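PDB 3TPA: heme-binding protein A from Haemophilus parasuis 29755, which probably serves as a periplasmic solute-binding protein of an ABC transporter that captures glutathione, despite its heme-binding name. Local coordinates for residues R370-I375 against A386-H391; K398-G403 against G408-T413. The protein carries 1 engineered substitution. All blocks are in the same frame, centred on the assembly; numbering follows the deposited sequence.

Interaction 1 (R370-I375 against A386-H391); sequences RTAEII and AKLVTH
Leu388, on strand 384-389, reaches across to helix 368-381 and sets its two methyl groups on neighbouring helix residues, Ala372 and Glu373. The backbones pass closest between Ala372 and Leu388, whose CA atoms are 7.0 Å apart. Start at Leu388 CB, which heads for the helix but does not yet touch the methyl of Ala372. At the next bond, CG swings beside the backbone N (chi1 -60°), and the branch point then lies 4.5 Å from Ala372 CB. Only the two methyls beyond the branch point make real contact. Leu388 CD2 lies 3.7 Å from Ala372 CB, and also comes near the carbonyl oxygen of the same alanine. The other branch, CD1, meets the CG methylene of Glu373 at 3.8 Å.

The glutamate gets there indirectly. Its CB leaves the helix pointing away from the strand, and the turn at chi1 -77° places CG alongside Leu388 CD1, the two side chains crossing at about a right angle. Beyond CG the chain is extended and carries the carboxylate away from the leucine, so the touch is made by aliphatic carbon alone. One turn on from Ala372, Gln376 also packs on Leu388 and hydrogen-bonds through NE2 to Ala386 O, adding a polar tie beside the apolar contact.

Helix 368-381 connects strand 351-356 to strand 384-389, the outermost strand at this end of a six-stranded mixed sheet. The two strands run parallel, and a helix packed back onto its following strand in this way is the mark of a beta-alpha-beta crossover.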
loop_
_atom_site.group_PDB
_atom_site.type_symbol
_atom_site.label_atom_id
_atom_site.label_comp_id
_atom_site.label_asym_id
_atom_site.label_seq_id
_atom_site.Cartn_x
_atom_site.Cartn_y
_atom_site.Cartn_z
ATOM N N ARG A 370 15.811 -8.464 -16.224
ATOM C CA ARG A 370 16.409 -9.761 -15.896
ATOM C C ARG A 370 15.352 -10.837 -15.678
ATOM O O ARG A 370 15.552 -11.987 -16.047
ATOM C CB ARG A 370 17.334 -9.678 -14.679
ATOM C CG ARG A 370 17.962 -11.031 -14.324
ATOM C CD ARG A 370 19.052 -11.417 -15.325
ATOM N NE ARG A 370 19.745 -12.650 -14.960
ATOM C CZ ARG A 370 20.635 -12.754 -13.975
ATOM N NH1 ARG A 370 20.946 -11.701 -13.229
ATOM N NH2 ARG A 370 21.214 -13.919 -13.730
ATOM N N THR A 371 14.236 -10.464 -15.058
ATOM C CA THR A 371 13.082 -11.347 -14.956
ATOM C C THR A 371 12.736 -11.853 -16.360
ATOM O O THR A 371 12.674 -13.051 -16.611
ATOM C CB THR A 371 11.852 -10.596 -14.382
ATOM O OG1 THR A 371 12.170 -10.028 -13.106
ATOM C CG2 THR A 371 10.657 -11.543 -14.231
ATOM N N ALA A 372 12.538 -10.927 -17.287
ATOM C CA ALA A 372 12.163 -11.304 -18.648
ATOM C C ALA A 372 13.185 -12.246 -19.306
ATOM O O ALA A 372 12.816 -13.180 -20.020
ATOM C CB ALA A 372 11.948 -10.053 -19.509
ATOM N N GLU A 373 14.470 -11.983 -19.083
ATOM C CA GLU A 373 15.527 -12.771 -19.725
ATOM C C GLU A 373 15.529 -14.214 -19.240
ATOM O O GLU A 373 15.697 -15.150 -20.024
ATOM C CB GLU A 373 16.905 -12.134 -19.476
ATOM C CG GLU A 373 17.176 -10.924 -20.333
ATOM C CD GLU A 373 18.409 -10.157 -19.898
ATOM O OE1 GLU A 373 19.038 -10.545 -18.889
ATOM O OE2 GLU A 373 18.742 -9.150 -20.561
ATOM N N ILE A 374 15.356 -14.393 -17.937
ATOM C CA ILE A 374 15.364 -15.735 -17.346
ATOM C C ILE A 374 14.210 -16.547 -17.909
ATOM O O ILE A 374 14.361 -17.703 -18.336
ATOM C CB ILE A 374 15.240 -15.663 -15.808
ATOM C CG1 ILE A 374 16.544 -15.143 -15.201
ATOM C CG2 ILE A 374 14.883 -17.034 -15.212
ATOM C CD1 ILE A 374 16.395 -14.685 -13.793
ATOM N N ILE A 375 13.045 -15.924 -17.931
ATOM C CA ILE A 375 11.855 -16.577 -18.463
ATOM C C ILE A 375 12.014 -16.896 -19.946
ATOM O O ILE A 375 11.719 -17.997 -20.373
ATOM C CB ILE A 375 10.610 -15.716 -18.215
ATOM C CG1 ILE A 375 10.163 -15.895 -16.768
ATOM C CG2 ILE A 375 9.491 -16.114 -19.136
ATOM C CD1 ILE A 375 9.919 -14.593 -16.062
ATOM N N ALA A 386 9.922 -16.396 -27.369
ATOM C CA ALA A 386 9.399 -15.117 -26.911
ATOM C C ALA A 386 10.456 -14.019 -27.017
ATOM O O ALA A 386 11.472 -14.043 -26.313
ATOM C CB ALA A 386 8.906 -15.250 -25.469
ATOM N N LYS A 387 10.216 -13.065 -27.907
ATOM C CA LYS A 387 11.079 -11.903 -28.058
ATOM C C LYS A 387 10.819 -10.890 -26.939
ATOM O O LYS A 387 9.669 -10.617 -26.600
ATOM C CB LYS A 387 10.814 -11.255 -29.415
ATOM C CG LYS A 387 11.844 -10.216 -29.831
ATOM C CD LYS A 387 11.600 -9.754 -31.253
ATOM C CE LYS A 387 12.694 -8.820 -31.728
ATOM N NZ LYS A 387 13.003 -9.066 -33.165
ATOM N N LEU A 388 11.884 -10.338 -26.359
ATOM C CA LEU A 388 11.732 -9.271 -25.370
ATOM C C LEU A 388 11.385 -7.979 -26.089
ATOM O O LEU A 388 12.022 -7.611 -27.070
ATOM C CB LEU A 388 13.006 -9.083 -24.544
ATOM C CG LEU A 388 13.465 -10.300 -23.751
ATOM C CD1 LEU A 388 14.460 -9.865 -22.692
ATOM C CD2 LEU A 388 12.280 -10.981 -23.111
ATOM N N VAL A 389 10.364 -7.296 -25.594
ATOM C CA VAL A 389 9.844 -6.105 -26.250
ATOM C C VAL A 389 9.917 -4.921 -25.303
ATOM O O VAL A 389 9.464 -4.992 -24.158
ATOM C CB VAL A 389 8.384 -6.304 -26.713
ATOM C CG1 VAL A 389 7.793 -4.995 -27.229
ATOM C CG2 VAL A 389 8.314 -7.385 -27.783
ATOM N N THR A 390 10.495 -3.837 -25.797
ATOM C CA THR A 390 10.713 -2.629 -25.011
ATOM C C THR A 390 9.757 -1.521 -25.447
ATOM O O THR A 390 9.479 -1.365 -26.631
ATOM C CB THR A 390 12.168 -2.154 -25.179
ATOM O OG1 THR A 390 13.065 -3.198 -24.763
ATOM C CG2 THR A 390 12.422 -0.896 -24.364
ATOM N N HIS A 391 9.254 -0.760 -24.481
ATOM C CA HIS A 391 8.310 0.324 -24.739
ATOM C C HIS A 391 8.565 1.419 -23.718
ATOM O O HIS A 391 9.102 1.145 -22.648
ATOM C CB HIS A 391 6.856 -0.159 -24.553
ATOM C CG HIS A 391 6.316 -0.964 -25.694
ATOM N ND1 HIS A 391 5.980 -0.403 -26.910
ATOM C CD2 HIS A 391 6.035 -2.282 -25.797
ATOM C CE1 HIS A 391 5.536 -1.347 -27.718
ATOM N NE2 HIS A 391 5.556 -2.496 -27.067
#

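Interaction 2 (K398-G403 against G408-T413); sequences KRTREG and GTYGWT
A second crossover of the same mixed sheet, from strand 384-389 through helix 393-401 to strand 407-413, passes over the intervening strand 351-356 and is tied by Thr400 and Tyr410. The two side chains approach from opposite directions, Thr400 from the last turn of the helix and Tyr410 from the strand. Tyr410 OH donates a hydrogen bond to Thr400 OG1 at 2.9 Å; the CZ-OH-OG1 angle of about 112° suits a phenol, and the acceptor sits at the ring edge, near its plane. Thr400 CG2 lies off the ring plane near its hydroxyl end, 3.6 Å from Tyr410 CZ. With OG1 turned beside its own backbone N (chi1 -72°), the threonine can also bond to the carbonyl O of Phe396 one turn earlier.

Just beyond, Gly403 ends the helix in a Schellman motif, its N bonded to Thr400 O at 2.9 Å. Tyr437 and Phe405 meet the Tyr410 ring edge-to-face, and Phe396 packs on it too.

Because a carbonyl can only accept, Thr400 OG1 must give its proton to Phe396 O while receiving that of Tyr410: a short relay that satisfies both buried hydroxyls.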
loop_
_atom_site.group_PDB
_atom_site.type_symbol
_atom_site.label_atom_id
_atom_site.label_comp_id
_atom_site.label_asym_id
_atom_site.label_seq_id
_atom_site.Cartn_x
_atom_site.Cartn_y
_atom_site.Cartn_z
ATOM N N LYS A 398 -0.506 1.770 -21.592
ATOM C CA LYS A 398 -1.734 1.962 -22.360
ATOM C C LYS A 398 -2.000 0.778 -23.283
ATOM O O LYS A 398 -3.125 0.309 -23.398
ATOM C CB LYS A 398 -1.703 3.268 -23.154
ATOM C CG LYS A 398 -3.018 3.591 -23.832
ATOM C CD LYS A 398 -2.925 4.895 -24.608
ATOM C CE LYS A 398 -4.276 5.254 -25.219
ATOM N NZ LYS A 398 -4.168 6.387 -26.173
ATOM N N ARG A 399 -0.961 0.268 -23.925
ATOM C CA ARG A 399 -1.181 -0.849 -24.842
ATOM C C ARG A 399 -1.345 -2.176 -24.121
ATOM O O ARG A 399 -1.807 -3.149 -24.703
ATOM C CB ARG A 399 -0.066 -0.945 -25.874
ATOM C CG ARG A 399 0.051 0.288 -26.732
ATOM C CD ARG A 399 1.203 0.156 -27.684
ATOM N NE ARG A 399 1.536 1.445 -28.264
ATOM C CZ ARG A 399 2.438 1.613 -29.221
ATOM N NH1 ARG A 399 3.088 0.567 -29.703
ATOM N NH2 ARG A 399 2.679 2.823 -29.695
ATOM N N THR A 400 -0.948 -2.222 -22.859
ATOM C CA THR A 400 -1.216 -3.400 -22.055
ATOM C C THR A 400 -2.702 -3.405 -21.689
ATOM O O THR A 400 -3.393 -4.406 -21.899
ATOM C CB THR A 400 -0.334 -3.461 -20.794
ATOM O OG1 THR A 400 1.014 -3.762 -21.167
ATOM C CG2 THR A 400 -0.825 -4.550 -19.853
ATOM N N ARG A 401 -3.187 -2.282 -21.147
ATOM C CA ARG A 401 -4.596 -2.154 -20.798
ATOM C C ARG A 401 -5.489 -2.474 -22.000
ATOM O O ARG A 401 -6.535 -3.102 -21.860
ATOM C CB ARG A 401 -4.891 -0.749 -20.251
ATOM C CG ARG A 401 -4.151 -0.438 -18.950
ATOM C CD ARG A 401 -4.581 0.894 -18.339
ATOM N NE ARG A 401 -4.076 2.051 -19.076
ATOM C CZ ARG A 401 -3.064 2.820 -18.674
ATOM N NH1 ARG A 401 -2.435 2.568 -17.536
ATOM N NH2 ARG A 401 -2.681 3.854 -19.407
ATOM N N GLU A 402 -5.061 -2.059 -23.185
ATOM C CA GLU A 402 -5.852 -2.288 -24.396
ATOM C C GLU A 402 -5.729 -3.684 -24.992
ATOM O O GLU A 402 -6.405 -4.001 -25.963
ATOM C CB GLU A 402 -5.511 -1.237 -25.449
ATOM C CG GLU A 402 -5.953 0.160 -25.048
ATOM C CD GLU A 402 -5.367 1.215 -25.943
ATOM O OE1 GLU A 402 -4.517 0.857 -26.785
ATOM O OE2 GLU A 402 -5.748 2.394 -25.795
ATOM N N GLY A 403 -4.866 -4.522 -24.427
ATOM C CA GLY A 403 -4.779 -5.906 -24.884
ATOM C C GLY A 403 -3.876 -6.172 -26.076
ATOM O O GLY A 403 -4.011 -7.194 -26.745
ATOM N N GLY A 408 3.971 -10.326 -20.218
ATOM C CA GLY A 408 4.709 -9.192 -19.691
ATOM C C GLY A 408 5.028 -9.284 -18.213
ATOM O O GLY A 408 4.468 -10.109 -17.474
ATOM N N THR A 409 5.919 -8.393 -17.788
ATOM C CA THR A 409 6.384 -8.318 -16.412
ATOM C C THR A 409 5.667 -7.170 -15.733
ATOM O O THR A 409 5.912 -6.002 -16.045
ATOM C CB THR A 409 7.898 -8.039 -16.332
ATOM O OG1 THR A 409 8.196 -6.849 -17.063
ATOM C CG2 THR A 409 8.709 -9.199 -16.905
ATOM N N TYR A 410 4.795 -7.505 -14.791
ATOM C CA TYR A 410 3.950 -6.515 -14.153
ATOM C C TYR A 410 4.013 -6.671 -12.639
ATOM O O TYR A 410 4.526 -7.675 -12.114
ATOM C CB TYR A 410 2.498 -6.678 -14.650
ATOM C CG TYR A 410 2.372 -6.592 -16.164
ATOM C CD1 TYR A 410 2.508 -5.370 -16.826
ATOM C CD2 TYR A 410 2.147 -7.731 -16.931
ATOM C CE1 TYR A 410 2.399 -5.281 -18.210
ATOM C CE2 TYR A 410 2.022 -7.653 -18.317
ATOM C CZ TYR A 410 2.152 -6.427 -18.950
ATOM O OH TYR A 410 2.034 -6.341 -20.322
ATOM N N GLY A 411 3.491 -5.675 -11.941
ATOM C CA GLY A 411 3.423 -5.720 -10.497
ATOM C C GLY A 411 2.179 -5.007 -10.007
ATOM O O GLY A 411 1.625 -4.140 -10.695
ATOM N N TRP A 412 1.716 -5.389 -8.827
ATOM C CA TRP A 412 0.592 -4.701 -8.209
ATOM C C TRP A 412 0.884 -4.474 -6.734
ATOM O O TRP A 412 1.451 -5.341 -6.068
ATOM C CB TRP A 412 -0.690 -5.535 -8.362
ATOM C CG TRP A 412 -1.868 -4.964 -7.616
ATOM C CD1 TRP A 412 -2.365 -5.389 -6.408
ATOM C CD2 TRP A 412 -2.685 -3.867 -8.026
ATOM N NE1 TRP A 412 -3.438 -4.615 -6.043
ATOM C CE2 TRP A 412 -3.660 -3.673 -7.021
ATOM C CE3 TRP A 412 -2.690 -3.022 -9.150
ATOM C CZ2 TRP A 412 -4.627 -2.679 -7.102
ATOM C CZ3 TRP A 412 -3.654 -2.034 -9.231
ATOM C CH2 TRP A 412 -4.612 -1.870 -8.211
ATOM N N THR A 413 0.485 -3.310 -6.229
ATOM C CA THR A 413 0.583 -3.003 -4.807
ATOM C C THR A 413 -0.791 -2.682 -4.257
ATOM O O THR A 413 -1.503 -1.841 -4.805
ATOM C CB THR A 413 1.514 -1.799 -4.559
ATOM O OG1 THR A 413 2.845 -2.148 -4.951
ATOM C CG2 THR A 413 1.508 -1.404 -3.081
#

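Interaction 1 closes before interaction 2 opens, and their centres lie 14 Å apart on the same side of the chain's centre. Both attach a helix to one six-stranded sheet, but from opposite faces. Strand 407-413 makes this plain: Thr409 turns toward helix 368-381, its CG2 4.1 Å from Thr371 CG2, while the next residue, Tyr410, turns toward helix 393-401. Where strand 384-389 passes on to that second helix, His391 CE1 packs 3.7 Å from Arg399 NH1. The two successive crossovers thus sandwich the sheet between helices, consistent with an alpha/beta lobe of a periplasmic binding protein.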